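Local structure of virulent strain associated lipoprotein (6FZZ) at residues Y121-L126 / N146-L151; I100-V105 / N181-H186. The protein is a Borrelia outer-surface lipoprotein of the PFam54 family that probably helps the spirochaete colonise its mammalian host and may bind glutathione. One frame throughout, in Å; residues are numbered along the deposited sequence.

In the fold
The chain, the C-terminal part of the lipoprotein, runs from the N terminus through helices 15-41 and 71-83 before helix 89-102, whose C-terminal end opens contact 2. Helix 105-126 follows at once and carries the first half of contact 1 near its C-terminal end. Helix 138-170 comes back to it, so contact 1 closes a short loop with 19 residues between its segments. Only with helix 180-209 is contact 2 completed, across 75 intervening residues, and the loop of contact 1 lies within that longer one. Their centres lie about 32 Å apart, on opposite sides of the chain's centre. Contact 1 joins consecutive helices in the interior; contact 2 ties the 102-105 turn to the final helix.

Contact 1: Y121-L126 / N146-L151; sequences YTIIHL and NLFEKL
Phe-148 pushes its ring from helix 138-170 among Thr-122, Ile-123 and Leu-126 of helix 105-126, and apolar packing carries the contact; no hydrogen bond crosses it. CD1 of Leu-126 sits over one face of the ring in a CH-pi contact, 4.3 Å from the centroid of Phe-148 and 20° off the normal, displaced toward the CD1-CE1 side. Ile-123 comes instead to the ring edge, near its plane, where its CG1 lies 4.0 Å from CZ of Phe-148. With CG anti to the backbone N (chi1 -166°), Phe-148 is swung across the gap, although its CB does not point straight at the other helix.

The two segments run roughly antiparallel, their axes 12.0 Å apart at closest approach, within the all-helical fold of this PFam54 protein; helix 15-41 adds Leu-25 against Phe-148 and Ala-29 against Ile-123.

Thr-122 and Leu-151 meet tip to tip, CD2 of Leu-151 resting 3.5 Å from OG1 and 3.6 Å from CB of Thr-122. That hydroxyl is not left without a partner in the buried interface: it hydrogen-bonds to the carbonyl of Asn-118 one turn back, while CG2 of Thr-122 approaches Phe-148 CE1 obliquely at 4.0 Å.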
# COMPACT_ATOMS: atom_id res chain seq x y z
N TYR A 121 -7.87 5.68 -2.68
CA TYR A 121 -8.69 6.56 -3.51
C TYR A 121 -9.86 5.83 -4.09
O TYR A 121 -10.97 6.33 -4.13
CB TYR A 121 -7.84 7.21 -4.62
CG TYR A 121 -8.57 8.30 -5.36
CD1 TYR A 121 -8.53 9.60 -4.92
CD2 TYR A 121 -9.28 8.02 -6.51
CE1 TYR A 121 -9.20 10.64 -5.61
CE2 TYR A 121 -9.99 9.01 -7.21
CZ TYR A 121 -9.93 10.34 -6.77
OH TYR A 121 -10.61 11.35 -7.50
N THR A 122 -9.62 4.61 -4.58
CA THR A 122 -10.69 3.84 -5.10
C THR A 122 -11.73 3.51 -4.00
O THR A 122 -12.92 3.56 -4.28
CB THR A 122 -10.16 2.54 -5.78
OG1 THR A 122 -9.19 2.91 -6.79
CG2 THR A 122 -11.28 1.78 -6.46
N ILE A 123 -11.28 3.20 -2.78
CA ILE A 123 -12.22 2.86 -1.74
C ILE A 123 -13.10 4.08 -1.37
O ILE A 123 -14.33 3.94 -1.36
CB ILE A 123 -11.54 2.26 -0.50
CG1 ILE A 123 -10.90 0.95 -0.88
CG2 ILE A 123 -12.59 2.07 0.58
CD1 ILE A 123 -9.85 0.48 0.12
N ILE A 124 -12.48 5.27 -1.20
CA ILE A 124 -13.28 6.46 -0.89
C ILE A 124 -14.19 6.88 -2.03
O ILE A 124 -15.23 7.48 -1.80
CB ILE A 124 -12.45 7.64 -0.36
CG1 ILE A 124 -11.50 8.18 -1.40
CG2 ILE A 124 -11.63 7.18 0.84
CD1 ILE A 124 -10.49 9.12 -0.78
N HIS A 125 -13.81 6.54 -3.25
CA HIS A 125 -14.68 6.75 -4.36
C HIS A 125 -15.94 5.88 -4.35
O HIS A 125 -17.06 6.32 -4.71
CB HIS A 125 -13.94 6.43 -5.62
CG HIS A 125 -14.73 6.65 -6.82
ND1 HIS A 125 -15.07 7.91 -7.27
CD2 HIS A 125 -15.26 5.78 -7.70
CE1 HIS A 125 -15.83 7.80 -8.34
NE2 HIS A 125 -15.91 6.52 -8.66
N LEU A 126 -15.75 4.61 -4.03
CA LEU A 126 -16.86 3.65 -4.14
C LEU A 126 -17.80 3.65 -2.93
O LEU A 126 -19.03 3.42 -3.08
CB LEU A 126 -16.28 2.23 -4.37
CG LEU A 126 -15.62 1.93 -5.72
CD1 LEU A 126 -15.03 0.52 -5.73
CD2 LEU A 126 -16.62 2.01 -6.84
N ASN A 146 -14.48 -7.65 -10.74
CA ASN A 146 -13.22 -8.19 -11.16
C ASN A 146 -12.09 -7.13 -11.06
O ASN A 146 -10.99 -7.48 -10.67
CB ASN A 146 -13.31 -8.68 -12.60
CG ASN A 146 -14.23 -9.90 -12.76
OD1 ASN A 146 -14.46 -10.69 -11.82
ND2 ASN A 146 -14.75 -10.07 -13.96
N LEU A 147 -12.35 -5.88 -11.45
CA LEU A 147 -11.32 -4.80 -11.36
C LEU A 147 -10.91 -4.54 -9.90
O LEU A 147 -9.74 -4.48 -9.55
CB LEU A 147 -11.82 -3.54 -12.02
CG LEU A 147 -11.96 -3.57 -13.56
CD1 LEU A 147 -12.70 -2.35 -14.01
CD2 LEU A 147 -10.63 -3.60 -14.26
N PHE A 148 -11.89 -4.51 -9.02
CA PHE A 148 -11.64 -4.20 -7.61
C PHE A 148 -10.87 -5.30 -6.93
O PHE A 148 -9.91 -5.06 -6.15
CB PHE A 148 -12.96 -3.94 -6.88
CG PHE A 148 -12.77 -3.30 -5.56
CD1 PHE A 148 -12.00 -2.14 -5.43
CD2 PHE A 148 -13.33 -3.83 -4.43
CE1 PHE A 148 -11.81 -1.52 -4.22
CE2 PHE A 148 -13.19 -3.20 -3.22
CZ PHE A 148 -12.41 -2.07 -3.10
N GLU A 149 -11.24 -6.53 -7.24
CA GLU A 149 -10.50 -7.67 -6.77
C GLU A 149 -9.09 -7.72 -7.25
O GLU A 149 -8.16 -8.02 -6.47
CB GLU A 149 -11.21 -9.01 -7.12
CG GLU A 149 -12.47 -9.19 -6.38
CD GLU A 149 -13.14 -10.54 -6.67
OE1 GLU A 149 -12.77 -11.20 -7.64
OE2 GLU A 149 -14.07 -10.94 -5.96
N LYS A 150 -8.92 -7.47 -8.53
CA LYS A 150 -7.57 -7.36 -9.09
C LYS A 150 -6.78 -6.23 -8.39
O LYS A 150 -5.60 -6.43 -8.00
CB LYS A 150 -7.62 -7.10 -10.60
CG LYS A 150 -8.00 -8.34 -11.42
CD LYS A 150 -7.69 -8.16 -12.90
CE LYS A 150 -8.75 -7.32 -13.60
NZ LYS A 150 -8.54 -7.12 -15.09
N LEU A 151 -7.43 -5.07 -8.20
CA LEU A 151 -6.76 -3.94 -7.47
C LEU A 151 -6.30 -4.35 -6.07
O LEU A 151 -5.13 -4.15 -5.72
CB LEU A 151 -7.69 -2.71 -7.40
CG LEU A 151 -7.18 -1.46 -6.69
CD1 LEU A 151 -5.91 -0.98 -7.39
CD2 LEU A 151 -8.29 -0.43 -6.76

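Contact 2: I100-V105 / N181-H186; sequences ILANEV and NKLKLH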
# COMPACT_ATOMS: atom_id res chain seq x y z
N ILE A 100 16.74 1.07 4.58
CA ILE A 100 17.82 2.01 4.85
C ILE A 100 19.20 1.42 4.57
O ILE A 100 20.02 2.04 3.88
CB ILE A 100 17.75 2.54 6.30
CG1 ILE A 100 16.52 3.45 6.47
CG2 ILE A 100 19.04 3.25 6.73
CD1 ILE A 100 16.18 3.73 7.93
N LEU A 101 19.44 0.23 5.07
CA LEU A 101 20.70 -0.48 4.77
C LEU A 101 20.94 -0.71 3.28
O LEU A 101 22.05 -0.58 2.82
CB LEU A 101 20.75 -1.79 5.49
CG LEU A 101 21.06 -1.61 6.95
CD1 LEU A 101 20.84 -2.96 7.65
CD2 LEU A 101 22.49 -1.08 7.14
N ALA A 102 19.89 -1.04 2.53
CA ALA A 102 19.96 -1.13 1.06
C ALA A 102 20.08 0.22 0.39
O ALA A 102 20.33 0.27 -0.83
CB ALA A 102 18.71 -1.85 0.51
N ASN A 103 19.82 1.29 1.13
CA ASN A 103 19.73 2.68 0.61
C ASN A 103 18.70 2.88 -0.55
O ASN A 103 19.00 3.43 -1.63
CB ASN A 103 21.10 3.19 0.24
CG ASN A 103 21.11 4.68 0.01
OD1 ASN A 103 20.54 5.47 0.79
ND2 ASN A 103 21.77 5.09 -1.04
N GLU A 104 17.48 2.39 -0.32
CA GLU A 104 16.45 2.46 -1.37
C GLU A 104 15.17 2.96 -0.74
O GLU A 104 14.09 2.53 -1.17
CB GLU A 104 16.22 1.08 -2.02
CG GLU A 104 17.35 0.54 -2.91
CD GLU A 104 17.61 1.47 -4.10
OE1 GLU A 104 16.71 2.27 -4.48
OE2 GLU A 104 18.77 1.48 -4.59
N VAL A 105 15.27 3.88 0.24
CA VAL A 105 14.08 4.37 0.93
C VAL A 105 13.09 4.97 -0.07
O VAL A 105 11.89 4.64 -0.08
CB VAL A 105 14.42 5.33 2.06
CG1 VAL A 105 13.13 5.97 2.62
CG2 VAL A 105 15.15 4.59 3.18
N ASN A 181 25.84 -5.79 -0.88
CA ASN A 181 25.77 -5.69 -2.34
C ASN A 181 24.70 -6.60 -2.87
O ASN A 181 23.98 -6.20 -3.75
CB ASN A 181 27.09 -6.08 -2.99
CG ASN A 181 28.26 -5.23 -2.50
OD1 ASN A 181 29.24 -5.75 -1.94
ND2 ASN A 181 28.16 -3.92 -2.69
N LYS A 182 24.61 -7.81 -2.32
CA LYS A 182 23.53 -8.74 -2.58
C LYS A 182 22.17 -8.20 -2.10
O LYS A 182 21.18 -8.36 -2.80
CB LYS A 182 23.80 -10.10 -1.91
CG LYS A 182 25.07 -10.80 -2.39
CD LYS A 182 24.75 -11.95 -3.35
CE LYS A 182 25.42 -13.26 -2.93
NZ LYS A 182 26.92 -13.24 -2.96
N LEU A 183 22.10 -7.64 -0.89
CA LEU A 183 20.87 -6.96 -0.46
C LEU A 183 20.42 -5.92 -1.48
O LEU A 183 19.25 -5.84 -1.84
CB LEU A 183 21.04 -6.28 0.88
CG LEU A 183 19.77 -5.64 1.47
CD1 LEU A 183 18.71 -6.67 1.74
CD2 LEU A 183 20.16 -4.90 2.74
N LYS A 184 21.34 -5.03 -1.83
CA LYS A 184 21.08 -3.98 -2.77
C LYS A 184 20.53 -4.48 -4.10
O LYS A 184 19.50 -3.96 -4.60
CB LYS A 184 22.37 -3.23 -3.03
CG LYS A 184 22.27 -2.14 -4.09
CD LYS A 184 21.40 -1.00 -3.62
CE LYS A 184 22.07 0.36 -3.79
NZ LYS A 184 21.17 1.42 -3.22
N LEU A 185 21.21 -5.45 -4.70
CA LEU A 185 20.67 -6.07 -5.93
C LEU A 185 19.26 -6.65 -5.75
O LEU A 185 18.38 -6.46 -6.60
CB LEU A 185 21.58 -7.20 -6.42
CG LEU A 185 22.81 -6.73 -7.17
CD1 LEU A 185 23.90 -7.81 -7.22
CD2 LEU A 185 22.37 -6.32 -8.58
N HIS A 186 19.06 -7.39 -4.67
CA HIS A 186 17.76 -7.98 -4.37
C HIS A 186 16.70 -6.88 -4.12
O HIS A 186 15.58 -6.96 -4.62
CB HIS A 186 17.93 -8.89 -3.14
CG HIS A 186 16.67 -9.55 -2.69
ND1 HIS A 186 16.03 -10.53 -3.44
CD2 HIS A 186 15.94 -9.42 -1.57
CE1 HIS A 186 14.97 -10.96 -2.78
NE2 HIS A 186 14.88 -10.29 -1.65
O HOH W 1 22.86 3.72 -3.68
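Lys-184 reaches from helix 180-209 to the carbonyl of Ala-102 and the carboxylate of Glu-104, at the point where helix 89-102 ends in a Schellman motif. Asn-103 leaves the helix there with positive phi (56°), and Glu-104 takes the N-cap position of helix 105-126, so the lysine meets the joint between two consecutive helices of the all-helical fold. Its own segment belongs to a predicted coiled coil.

The polar part centres on the ammonium group. Lys-184 NZ donates to Ala-102 O at 2.8 Å, in the carbonyl plane and with a C=O...N angle of 157°. This carbonyl lies at the C-terminal end of helix 89-102, where the helix dipole would be expected to attract a positive charge. NZ also forms a salt bridge with Glu-104 OE2 at 2.8 Å, coming from above the carboxylate plane, 36° out of it. The glutamate chain, bent at chi2, crosses that of Lys-184 at about a right angle. Lys-188 is a second salt-bridge partner of Glu-104 OE2, and the two lysines probably stabilise its negative charge.

Apolar packing accompanies these bonds. CD2 of Leu-183 lies 4.0 Å from CB of Ala-102 and 4.2 Å from CB of Leu-101, and Tyr-169 of helix 138-170 touches both leucines. The backbones come close here, with the CA atoms of Ala-102 and Lys-184 4.9 Å apart.

A water extends the lysine's grip to the turn, accepting from Lys-184 NZ at 2.9 Å and from Asn-103 ND2 at 3.2 Å.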